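Local coordinates for protein Cyp101j2 (Sphingobium yanoikuyae, PDB 5KYO) that probably hydroxylates 1,8-cineole as a haem-dependent cytochrome P450 monooxygenase, using iron protoporphyrin IX as its cofactor, at residues R134-E139 and E261-Q266; P228-R233 and D240-M245; R51-G56 and H60-E65; L279-S284 and F314-S319. All coordinates share one frame; numbering follows the deposited sequence. Where two conformers were deposited one is given.

Contact 1 (R134-E139 and E261-Q266)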
# COMPACT_ATOMS: atom_id res chain seq x y z
N ARG A 134 15.41 -6.98 -5.82
CA ARG A 134 14.97 -5.60 -5.98
C ARG A 134 15.14 -5.12 -7.42
O ARG A 134 14.26 -4.46 -7.98
CB ARG A 134 15.75 -4.68 -5.03
CG ARG A 134 15.43 -3.20 -5.18
CD ARG A 134 16.48 -2.34 -4.48
NE ARG A 134 15.92 -1.08 -4.00
CZ ARG A 134 16.06 0.08 -4.63
NH1 ARG A 134 16.75 0.14 -5.77
NH2 ARG A 134 15.51 1.19 -4.13
N SER A 135 16.27 -5.45 -8.02
CA SER A 135 16.50 -5.11 -9.43
C SER A 135 15.44 -5.74 -10.33
O SER A 135 14.87 -5.08 -11.20
CB SER A 135 17.90 -5.56 -9.88
OG SER A 135 18.90 -4.86 -9.17
N LEU A 136 15.16 -7.02 -10.09
CA LEU A 136 14.21 -7.78 -10.88
C LEU A 136 12.80 -7.22 -10.76
O LEU A 136 12.10 -7.09 -11.76
CB LEU A 136 14.21 -9.24 -10.44
CG LEU A 136 13.72 -10.29 -11.43
CD1 LEU A 136 14.76 -10.54 -12.52
CD2 LEU A 136 13.38 -11.57 -10.69
N LEU A 137 12.40 -6.91 -9.53
CA LEU A 137 11.09 -6.32 -9.28
C LEU A 137 10.95 -4.96 -9.94
O LEU A 137 9.96 -4.68 -10.64
CB LEU A 137 10.85 -6.20 -7.78
CG LEU A 137 10.07 -7.36 -7.16
CD1 LEU A 137 9.78 -7.10 -5.68
CD2 LEU A 137 8.78 -7.59 -7.93
N ASN A 138 11.96 -4.12 -9.75
CA ASN A 138 11.90 -2.76 -10.26
C ASN A 138 11.91 -2.69 -11.79
O ASN A 138 11.18 -1.90 -12.38
CB ASN A 138 13.02 -1.93 -9.67
CG ASN A 138 12.62 -1.28 -8.34
OD1 ASN A 138 11.98 -0.24 -8.34
ND2 ASN A 138 12.96 -1.92 -7.23
N GLU A 139 12.71 -3.54 -12.44
CA GLU A 139 12.78 -3.47 -13.91
C GLU A 139 11.54 -4.04 -14.58
O GLU A 139 11.10 -3.53 -15.61
CB GLU A 139 14.04 -4.18 -14.43
CG GLU A 139 13.99 -5.71 -14.40
CD GLU A 139 15.20 -6.32 -15.08
OE1 GLU A 139 15.03 -6.87 -16.20
OE2 GLU A 139 16.30 -6.25 -14.51
N GLU A 261 6.95 -18.00 -7.73
CA GLU A 261 5.63 -18.09 -7.13
C GLU A 261 5.49 -17.05 -6.02
O GLU A 261 4.48 -16.35 -5.93
CB GLU A 261 5.37 -19.50 -6.56
CG GLU A 261 5.13 -20.55 -7.60
CD GLU A 261 5.55 -21.94 -7.14
OE1 GLU A 261 5.89 -22.13 -5.95
OE2 GLU A 261 5.53 -22.85 -7.99
N ASN A 262 6.52 -16.95 -5.17
CA ASN A 262 6.54 -16.00 -4.07
C ASN A 262 6.37 -14.59 -4.60
O ASN A 262 5.58 -13.80 -4.08
CB ASN A 262 7.84 -16.13 -3.26
CG ASN A 262 7.82 -17.34 -2.33
OD1 ASN A 262 6.88 -18.14 -2.36
ND2 ASN A 262 8.85 -17.47 -1.49
N ILE A 263 7.10 -14.28 -5.67
CA ILE A 263 7.07 -12.94 -6.25
C ILE A 263 5.70 -12.61 -6.85
O ILE A 263 5.16 -11.50 -6.62
CB ILE A 263 8.16 -12.75 -7.31
CG1 ILE A 263 9.54 -12.81 -6.66
CG2 ILE A 263 7.98 -11.43 -8.03
CD1 ILE A 263 10.67 -12.70 -7.66
N CYS A 264 5.13 -13.54 -7.62
CA CYS A 264 3.76 -13.38 -8.14
C CYS A 264 2.74 -13.03 -7.06
O CYS A 264 1.94 -12.10 -7.24
CB CYS A 264 3.30 -14.64 -8.86
SG CYS A 264 4.06 -14.86 -10.50
N ILE A 265 2.76 -13.77 -5.95
CA ILE A 265 1.84 -13.53 -4.83
C ILE A 265 2.07 -12.15 -4.22
O ILE A 265 1.13 -11.38 -3.95
CB ILE A 265 2.00 -14.59 -3.70
CG1 ILE A 265 1.61 -15.99 -4.19
CG2 ILE A 265 1.17 -14.17 -2.44
CD1 ILE A 265 2.06 -17.16 -3.25
N GLN A 266 3.34 -11.85 -3.98
CA GLN A 266 3.70 -10.59 -3.36
C GLN A 266 3.34 -9.41 -4.26
O GLN A 266 2.91 -8.37 -3.77
CB GLN A 266 5.20 -10.58 -3.03
CG GLN A 266 5.58 -11.59 -1.94
CD GLN A 266 7.06 -11.96 -1.96
OE1 GLN A 266 7.71 -11.91 -3.00
NE2 GLN A 266 7.59 -12.34 -0.81
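Leu137 and Ile263 meet methyl to methyl, with CD2 of Leu137 lying 3.9 Å from CG2 of Ile263, the closest touch between the two segments. The side chains run past one another in opposite directions. Leu137 does not start out pointing at helix 257-270; only its branched end swings nearer. In Ile263, by contrast, CB already faces the other helix, and its two arms serve different leucines. CG2 sits anti to the backbone N and takes Leu137, while CG1 extends its chain (chi2 177°) to carry CD1 to Leu136. That second touch is looser, 4.2 Å between Ile263 CD1 and Leu136 CD2, and Met245 from the neighbouring helix 241-246 lies against both of these residues. No hydrogen bond joins the segments.

The far side of helix 131-140 is polar and partly open to solvent. Here Asn138 ND2 turns back on its own helix and donates to Arg134 O at 3.0 Å (N-H...O 161°). It comes in above the carbonyl plane, from the face opposite the one used by the backbone N of Asn138, which makes Arg134 O a twice-gripped acceptor. Arg134 itself reaches the carbonyls of Gly375 and Ser376.

Leu137 also touches the haem, about 4 Å from its side chain, and Gln266 lines the same pocket. The pairing is that of the C helix with the N-terminal half of the long helix that spans the haem in the cytochrome P450 fold.

Contact 2 (P228-R233 and D240-M245)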
# COMPACT_ATOMS: atom_id res chain seq x y z
N PRO A 228 1.85 -24.57 -12.64
CA PRO A 228 1.73 -25.04 -14.02
C PRO A 228 1.93 -23.93 -15.04
O PRO A 228 2.41 -24.20 -16.14
CB PRO A 228 0.29 -25.58 -14.11
CG PRO A 228 -0.09 -25.86 -12.70
CD PRO A 228 0.61 -24.83 -11.88
N VAL A 229 1.54 -22.71 -14.70
CA VAL A 229 1.70 -21.59 -15.61
C VAL A 229 3.17 -21.28 -15.79
O VAL A 229 3.63 -21.02 -16.90
CB VAL A 229 0.95 -20.33 -15.12
CG1 VAL A 229 1.16 -19.18 -16.09
CG2 VAL A 229 -0.56 -20.64 -14.92
N ILE A 230 3.92 -21.31 -14.70
CA ILE A 230 5.35 -21.03 -14.74
C ILE A 230 6.06 -22.13 -15.54
O ILE A 230 6.92 -21.84 -16.35
CB ILE A 230 5.95 -20.94 -13.33
CG1 ILE A 230 5.39 -19.74 -12.56
CG2 ILE A 230 7.48 -20.84 -13.40
CD1 ILE A 230 5.58 -19.85 -11.08
N GLU A 231 5.68 -23.38 -15.30
CA GLU A 231 6.26 -24.51 -16.01
C GLU A 231 5.91 -24.48 -17.52
O GLU A 231 6.75 -24.76 -18.37
CB GLU A 231 5.81 -25.83 -15.37
CG GLU A 231 6.53 -26.14 -14.08
CD GLU A 231 8.05 -26.15 -14.26
OE1 GLU A 231 8.52 -26.73 -15.26
OE2 GLU A 231 8.75 -25.59 -13.40
N ALA A 232 4.67 -24.10 -17.83
CA ALA A 232 4.27 -23.88 -19.23
C ALA A 232 5.12 -22.80 -19.91
O ALA A 232 5.43 -22.92 -21.09
CB ALA A 232 2.80 -23.52 -19.31
N ARG A 233 5.54 -21.78 -19.17
CA ARG A 233 6.28 -20.67 -19.78
C ARG A 233 7.77 -20.94 -19.86
O ARG A 233 8.51 -20.26 -20.60
CB ARG A 233 6.02 -19.36 -19.01
CG ARG A 233 4.53 -19.03 -18.83
CD ARG A 233 4.06 -17.79 -19.57
NE ARG A 233 2.61 -17.83 -19.78
CZ ARG A 233 1.72 -17.05 -19.17
NH1 ARG A 233 2.10 -16.15 -18.26
NH2 ARG A 233 0.43 -17.19 -19.45
N ASP A 240 5.07 -11.72 -21.12
CA ASP A 240 4.49 -11.38 -19.83
C ASP A 240 5.53 -11.38 -18.72
O ASP A 240 6.67 -11.80 -18.92
CB ASP A 240 3.40 -12.38 -19.50
CG ASP A 240 3.94 -13.79 -19.43
OD1 ASP A 240 4.06 -14.44 -20.49
OD2 ASP A 240 4.27 -14.23 -18.31
N MET A 241 5.12 -10.97 -17.52
CA MET A 241 6.09 -10.81 -16.44
C MET A 241 6.66 -12.13 -15.91
O MET A 241 7.82 -12.19 -15.49
CB MET A 241 5.46 -10.01 -15.28
CG MET A 241 6.46 -9.66 -14.20
SD MET A 241 5.72 -8.70 -12.86
CE MET A 241 7.04 -8.70 -11.65
N ILE A 242 5.86 -13.19 -15.90
CA ILE A 242 6.38 -14.51 -15.53
C ILE A 242 7.48 -14.97 -16.49
O ILE A 242 8.56 -15.42 -16.06
CB ILE A 242 5.26 -15.58 -15.49
CG1 ILE A 242 4.32 -15.30 -14.32
CG2 ILE A 242 5.86 -16.98 -15.33
CD1 ILE A 242 3.26 -16.36 -14.07
N SER A 243 7.22 -14.86 -17.80
CA SER A 243 8.23 -15.21 -18.79
C SER A 243 9.50 -14.37 -18.61
O SER A 243 10.60 -14.88 -18.77
CB SER A 243 7.68 -15.03 -20.21
OG SER A 243 6.61 -15.91 -20.46
N ARG A 244 9.35 -13.09 -18.26
CA ARG A 244 10.49 -12.20 -18.13
C ARG A 244 11.32 -12.56 -16.93
O ARG A 244 12.55 -12.54 -16.97
CB ARG A 244 10.03 -10.73 -18.03
CG ARG A 244 9.36 -10.23 -19.29
CD ARG A 244 9.23 -8.70 -19.31
NE ARG A 244 8.57 -8.16 -18.11
CZ ARG A 244 7.27 -7.88 -18.03
NH1 ARG A 244 6.48 -8.10 -19.07
NH2 ARG A 244 6.76 -7.39 -16.91
N MET A 245 10.64 -12.93 -15.85
CA MET A 245 11.35 -13.33 -14.64
C MET A 245 12.07 -14.67 -14.84
O MET A 245 13.18 -14.85 -14.36
CB MET A 245 10.37 -13.40 -13.47
CG MET A 245 9.98 -12.03 -12.97
SD MET A 245 8.81 -12.07 -11.61
CE MET A 245 7.50 -13.09 -12.29
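Arg233 meets Asp240 obliquely, its guanidinium plane turned 65° from the carboxylate, and NH1 reaches OD2 at 2.9 Å in a salt bridge whose hydrogen bond is bent and weak. The arginine chain folds over at chi2 (-113°), which brings CD within 3.3 Å of Ser243 OG and sets one guanidinium face over Val229 CG1. Its NH1 and NH2 also donate to Val189 O and Asp190 O, so two backbone carbonyls help hold the guanidinium in place. Asp240 is the N-cap of helix 241-246: OD2 takes Ser243 N at 3.1 Å and OD1 takes Ser243 OG, both from above the carboxylate plane, while Gly238 N donates to that same OG. With an alanine at Asp240, Ser243 N and OG would lose their carboxylate acceptor, and Arg233 is likely to be left without its acidic mate. Beside the polar cluster Ile242 crosses both Val229 and Ile230 at about a right angle, its CG2 3.9 Å from Ile230 CG1 and its CD1 4.1 Å from Val229 CG1. The contact joins helices 215-235 and 241-246, the G and H helices of the P450 fold, whose short axes cross at -62°. Helix 257-270 closes the apolar side, meeting Ile230 through Glu261 and Ile242 through Cys264, and helix 131-140 lies against Met245.

Contact 3 (R51-G56 and H60-E65)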
# COMPACT_ATOMS: atom_id res chain seq x y z
N ARG A 51 -6.99 -0.84 15.27
CA ARG A 51 -8.16 -0.19 15.86
C ARG A 51 -8.67 0.96 14.99
O ARG A 51 -7.89 1.71 14.41
CB ARG A 51 -7.81 0.31 17.26
CG ARG A 51 -8.77 1.33 17.87
CD ARG A 51 -8.14 1.90 19.12
NE ARG A 51 -7.93 0.88 20.13
CZ ARG A 51 -7.26 1.09 21.27
NH1 ARG A 51 -6.72 2.28 21.51
NH2 ARG A 51 -7.12 0.12 22.15
N ASP A 52 -10.00 1.07 14.88
CA ASP A 52 -10.62 2.09 14.04
C ASP A 52 -10.29 3.50 14.46
O ASP A 52 -10.06 3.80 15.63
CB ASP A 52 -12.14 1.93 14.01
CG ASP A 52 -12.60 0.83 13.09
OD1 ASP A 52 -11.77 0.39 12.27
OD2 ASP A 52 -13.78 0.44 13.16
N VAL A 53 -10.28 4.39 13.47
CA VAL A 53 -10.22 5.82 13.74
C VAL A 53 -11.47 6.19 14.54
O VAL A 53 -12.56 5.73 14.22
CB VAL A 53 -10.15 6.64 12.43
CG1 VAL A 53 -10.17 8.12 12.72
CG2 VAL A 53 -8.90 6.27 11.65
N PRO A 54 -11.29 6.96 15.63
CA PRO A 54 -12.45 7.42 16.41
C PRO A 54 -13.46 8.19 15.56
O PRO A 54 -13.09 9.11 14.82
CB PRO A 54 -11.82 8.32 17.47
CG PRO A 54 -10.44 7.82 17.64
CD PRO A 54 -10.01 7.32 16.27
N GLU A 55 -14.72 7.78 15.63
CA GLU A 55 -15.80 8.53 15.01
C GLU A 55 -15.99 9.83 15.78
O GLU A 55 -16.32 9.80 16.97
CB GLU A 55 -17.10 7.71 15.02
CG GLU A 55 -17.04 6.42 14.19
CD GLU A 55 -17.51 6.63 12.77
OE1 GLU A 55 -16.80 7.30 12.00
OE2 GLU A 55 -18.61 6.13 12.43
N GLY A 56 -15.77 10.96 15.13
CA GLY A 56 -15.45 11.01 13.72
C GLY A 56 -14.36 12.03 13.41
O GLY A 56 -14.64 13.16 13.00
N HIS A 60 -5.97 11.09 8.84
CA HIS A 60 -4.63 11.62 8.99
C HIS A 60 -4.54 12.60 10.18
O HIS A 60 -3.50 12.69 10.85
CB HIS A 60 -4.18 12.24 7.67
CG HIS A 60 -3.95 11.21 6.61
ND1 HIS A 60 -4.98 10.67 5.86
CD2 HIS A 60 -2.83 10.54 6.25
CE1 HIS A 60 -4.49 9.75 5.04
NE2 HIS A 60 -3.19 9.66 5.26
N GLN A 61 -5.64 13.30 10.45
CA GLN A 61 -5.72 14.20 11.60
C GLN A 61 -5.53 13.42 12.90
O GLN A 61 -4.73 13.80 13.74
CB GLN A 61 -7.06 14.94 11.59
CG GLN A 61 -7.43 15.62 12.91
CD GLN A 61 -8.92 15.91 13.01
OE1 GLN A 61 -9.75 15.10 12.59
NE2 GLN A 61 -9.27 17.07 13.57
N SER A 62 -6.28 12.33 13.03
CA SER A 62 -6.14 11.38 14.14
C SER A 62 -4.68 11.02 14.44
O SER A 62 -4.22 11.07 15.60
CB SER A 62 -6.94 10.11 13.82
OG SER A 62 -6.90 9.18 14.88
N TRP A 63 -3.96 10.66 13.38
CA TRP A 63 -2.55 10.30 13.48
C TRP A 63 -1.72 11.48 13.97
O TRP A 63 -0.82 11.32 14.78
CB TRP A 63 -2.01 9.81 12.13
CG TRP A 63 -2.24 8.36 11.84
CD1 TRP A 63 -3.40 7.79 11.39
CD2 TRP A 63 -1.30 7.29 11.96
NE1 TRP A 63 -3.23 6.43 11.24
CE2 TRP A 63 -1.95 6.11 11.58
CE3 TRP A 63 0.04 7.23 12.36
CZ2 TRP A 63 -1.31 4.87 11.59
CZ3 TRP A 63 0.67 6.00 12.38
CH2 TRP A 63 0.00 4.84 12.00
N ARG A 64 -2.03 12.67 13.46
CA ARG A 64 -1.29 13.86 13.86
C ARG A 64 -1.46 14.16 15.35
O ARG A 64 -0.53 14.62 16.01
CB ARG A 64 -1.71 15.06 13.01
CG ARG A 64 -1.11 15.07 11.61
CD ARG A 64 -1.79 16.10 10.73
NE ARG A 64 -1.78 17.43 11.33
CZ ARG A 64 -0.75 18.27 11.27
NH1 ARG A 64 0.36 17.92 10.65
NH2 ARG A 64 -0.83 19.47 11.84
N GLU A 65 -2.65 13.87 15.88
CA GLU A 65 -2.90 14.05 17.31
C GLU A 65 -2.11 13.04 18.14
O GLU A 65 -1.61 13.37 19.21
CB GLU A 65 -4.40 13.93 17.63
CG GLU A 65 -5.09 15.28 17.77
CD GLU A 65 -4.49 16.12 18.89
OE1 GLU A 65 -3.83 17.14 18.58
OE2 GLU A 65 -4.68 15.76 20.07
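Ser62 faces Val53 and Pro54 where the loop ahead of helix 59-69 doubles back along the first helix of the modelled chain, corresponding to the A helix of the cytochrome P450 fold. The serine shows how this small contact works. Its CA lies 6.9 Å from the CA of Val53, and its CB points toward the loop, coming within 4.0 Å of Val53 CG1. One bond further out, OG stands anti to the backbone N (chi1 -177°), and this rotation brings it to both loop residues, 3.9 Å from Pro54 CD and still near the valine methyl. No hydrogen bond crosses between the segments, and the touch is one of van der Waals surfaces. Val53 and Ser62 are buried, while Pro54 lies at the exposed margin.

Other residues tie the two pieces together indirectly. Asn415 takes a hydrogen bond from Trp63 NE1 through its OD1 and gives one to Arg51 O through its ND2, bridging helix and loop; the backbone of Val53 is bonded to that of Tyr413. Farther on, the Glu55-Gly56 peptide is cis. Inside the contact, Val53 keeps CG1 anti to its own backbone N, on the side of its carbonyl carbon, and that one methyl meets both side-chain atoms of the serine, with Ser62 OG 4.1 Å away from CG1.

Contact 4 (L279-S284 and F314-S319). With HEM (protoporphyrin IX containing Fe), chain G.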
# COMPACT_ATOMS: atom_id res chain seq x y z
N LEU A 279 -7.35 4.83 -3.81
CA LEU A 279 -8.48 5.33 -4.60
C LEU A 279 -9.64 5.75 -3.72
O LEU A 279 -10.36 6.71 -4.03
CB LEU A 279 -8.96 4.27 -5.61
CG LEU A 279 -8.08 3.98 -6.81
CD1 LEU A 279 -8.47 2.64 -7.43
CD2 LEU A 279 -8.23 5.10 -7.84
N GLY A 280 -9.84 5.02 -2.62
CA GLY A 280 -10.85 5.40 -1.65
C GLY A 280 -10.63 6.77 -1.06
O GLY A 280 -11.56 7.57 -1.00
N PHE A 281 -9.41 7.05 -0.60
CA PHE A 281 -9.10 8.37 -0.03
C PHE A 281 -9.22 9.46 -1.09
O PHE A 281 -9.75 10.53 -0.83
CB PHE A 281 -7.71 8.39 0.58
CG PHE A 281 -7.64 7.88 2.00
CD1 PHE A 281 -8.03 8.67 3.07
CD2 PHE A 281 -7.11 6.61 2.26
CE1 PHE A 281 -7.94 8.21 4.38
CE2 PHE A 281 -7.01 6.14 3.57
CZ PHE A 281 -7.43 6.94 4.63
N THR A 282 -8.74 9.15 -2.30
CA THR A 282 -8.76 10.11 -3.39
C THR A 282 -10.18 10.53 -3.72
O THR A 282 -10.50 11.73 -3.70
CB THR A 282 -8.08 9.55 -4.66
OG1 THR A 282 -6.71 9.26 -4.37
CG2 THR A 282 -8.15 10.55 -5.81
N PHE A 283 -11.04 9.55 -3.99
CA PHE A 283 -12.40 9.90 -4.40
C PHE A 283 -13.33 10.36 -3.26
O PHE A 283 -14.23 11.16 -3.51
CB PHE A 283 -13.03 8.75 -5.19
CG PHE A 283 -12.64 8.78 -6.64
CD1 PHE A 283 -11.45 8.20 -7.05
CD2 PHE A 283 -13.42 9.47 -7.56
CE1 PHE A 283 -11.06 8.25 -8.38
CE2 PHE A 283 -13.03 9.53 -8.90
CZ PHE A 283 -11.85 8.92 -9.31
N SER A 284 -13.13 9.89 -2.03
CA SER A 284 -13.92 10.47 -0.93
C SER A 284 -13.50 11.92 -0.72
O SER A 284 -14.34 12.76 -0.37
CB SER A 284 -13.79 9.68 0.40
OG SER A 284 -12.45 9.60 0.88
N PHE A 314 -2.24 11.50 1.24
CA PHE A 314 -2.90 10.31 1.79
C PHE A 314 -2.01 9.06 1.91
O PHE A 314 -2.29 8.05 1.29
CB PHE A 314 -4.13 9.97 0.94
CG PHE A 314 -5.16 11.06 0.94
CD1 PHE A 314 -5.91 11.30 2.08
CD2 PHE A 314 -5.35 11.85 -0.17
CE1 PHE A 314 -6.86 12.31 2.11
CE2 PHE A 314 -6.32 12.88 -0.15
CZ PHE A 314 -7.07 13.10 0.99
N PRO A 315 -0.93 9.14 2.70
CA PRO A 315 -0.13 7.93 2.92
C PRO A 315 -1.00 6.87 3.62
O PRO A 315 -1.84 7.25 4.43
CB PRO A 315 1.00 8.42 3.83
CG PRO A 315 0.40 9.66 4.54
CD PRO A 315 -0.47 10.29 3.51
N VAL A 316 -0.84 5.58 3.28
CA VAL A 316 -1.70 4.57 3.87
C VAL A 316 -0.95 3.41 4.55
O VAL A 316 -1.50 2.74 5.44
CB VAL A 316 -2.69 3.98 2.81
CG1 VAL A 316 -3.77 4.99 2.46
CG2 VAL A 316 -1.94 3.50 1.54
N VAL A 317 0.29 3.17 4.16
CA VAL A 317 1.01 1.97 4.62
C VAL A 317 1.80 2.18 5.92
O VAL A 317 2.49 3.19 6.09
CB VAL A 317 1.98 1.45 3.55
CG1 VAL A 317 2.78 0.26 4.07
CG2 VAL A 317 1.20 1.04 2.28
N SER A 318 1.64 1.23 6.86
CA SER A 318 2.47 1.14 8.06
C SER A 318 3.23 -0.18 8.09
O SER A 318 2.70 -1.24 8.41
CB SER A 318 1.62 1.30 9.33
OG SER A 318 0.94 2.55 9.31
N SER A 319 4.51 -0.10 7.76
CA SER A 319 5.35 -1.28 7.75
C SER A 319 6.20 -1.23 9.02
O SER A 319 6.30 -0.18 9.66
CB SER A 319 6.20 -1.32 6.47
OG SER A 319 7.12 -2.38 6.46
CHA HEM G . 6.52 -2.20 -1.37
CHB HEM G . 3.10 1.21 -0.82
CHC HEM G . 1.14 -0.12 -5.09
CHD HEM G . 3.94 -4.05 -5.11
C1A HEM G . 5.83 -1.12 -0.86
C2A HEM G . 6.18 -0.33 0.32
C3A HEM G . 5.22 0.60 0.47
C4A HEM G . 4.25 0.45 -0.60
CMA HEM G . 5.18 1.69 1.58
CAA HEM G . 7.42 -0.50 1.25
CBA HEM G . 7.23 -1.60 2.28
CGA HEM G . 8.41 -1.65 3.22
O1A HEM G . 8.67 -0.63 3.94
O2A HEM G . 9.11 -2.70 3.28
C1B HEM G . 2.31 1.18 -1.96
C2B HEM G . 1.26 2.13 -2.31
C3B HEM G . 0.72 1.75 -3.49
C4B HEM G . 1.41 0.56 -3.91
CMB HEM G . 0.84 3.37 -1.47
CAB HEM G . -0.42 2.39 -4.33
CBB HEM G . -1.02 3.56 -4.08
C1C HEM G . 1.76 -1.28 -5.49
C2C HEM G . 1.53 -1.98 -6.74
C3C HEM G . 2.30 -3.08 -6.73
C4C HEM G . 3.05 -3.08 -5.49
CMC HEM G . 0.53 -1.49 -7.81
CAC HEM G . 2.47 -4.18 -7.78
CBC HEM G . 1.97 -4.17 -9.02
C1D HEM G . 4.87 -3.95 -4.10
C2D HEM G . 5.85 -4.96 -3.75
C3D HEM G . 6.64 -4.36 -2.61
C4D HEM G . 6.07 -3.06 -2.35
CMD HEM G . 6.15 -6.36 -4.35
CAD HEM G . 7.81 -5.04 -1.87
CBD HEM G . 9.15 -4.44 -2.29
CGD HEM G . 10.26 -5.16 -1.53
O1D HEM G . 11.26 -5.61 -2.14
O2D HEM G . 10.11 -5.29 -0.29
NA HEM G . 4.65 -0.61 -1.38
NB HEM G . 2.36 0.24 -2.97
NC HEM G . 2.69 -1.97 -4.76
ND HEM G . 5.03 -2.86 -3.24
FE HEM G . 3.80 -1.20 -3.17
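Phe281 and Phe314 both hold CG anti to their own carbonyl carbon, with chi1 at -84° and -62°, and these rotations lay the two rings nearly alongside. Their planes are 25° apart but slid past each other, centroids 5.4 Å apart, so there is little ring-on-ring overlap. What sits over the Phe314 face is instead the CB of Phe281, a CH-pi contact 4.0 Å from the ring centroid. At the margins Phe281 CD1 comes to 3.5 Å from Phe314 CD1. Across the Phe281 ring Val316 takes over, its CG1 3.6 Å from CE2 and approaching obliquely.

In P450 terms this joins the C-terminal half of the long haem-spanning helix to the segment that leaves the K helix, 303-313, and runs into strand 318-323. Phe314 is the first residue after that helix to leave helical geometry. The same segment then passes the haem: Val316 CG2 is 4.1 Å from the haem methyl CMB, Val317 CG2 is 3.6 Å from the meso carbon CHB, and Ser319 stands beside a propionate.

Cutting Phe281 back to an alanine removes the ring and would probably open a gap between Phe314 and Val316, leaving Val316 CG1 and the neighbouring His60 and Phe59 rings without their aromatic partner. Those two rings meet Phe281 edge-to-face, and His285 meets the ring of Phe314.

Contacts 1 and 4 both reach the haem, are apolar and buried, and use the two successive halves of the long haem-spanning helix, 257-270 and 273-288; aliphatic branches do the work in contact 1, aromatic rings in contact 4. Contact 2, also buried, has its centre about 25 Å from the centre of the chain, and adds charge and a helix cap to its isoleucines. It touches contact 1 directly, Met245 SD packing 3.7 Å from Ile263 CG2. Contact 3, on the opposite side of the chain's centre from contacts 1 and 2, is slight and reaches the exposed Pro54. It adjoins contact 4, where His60 NE2 and Pro315 O are 2.9 Å apart, a probable hydrogen bond.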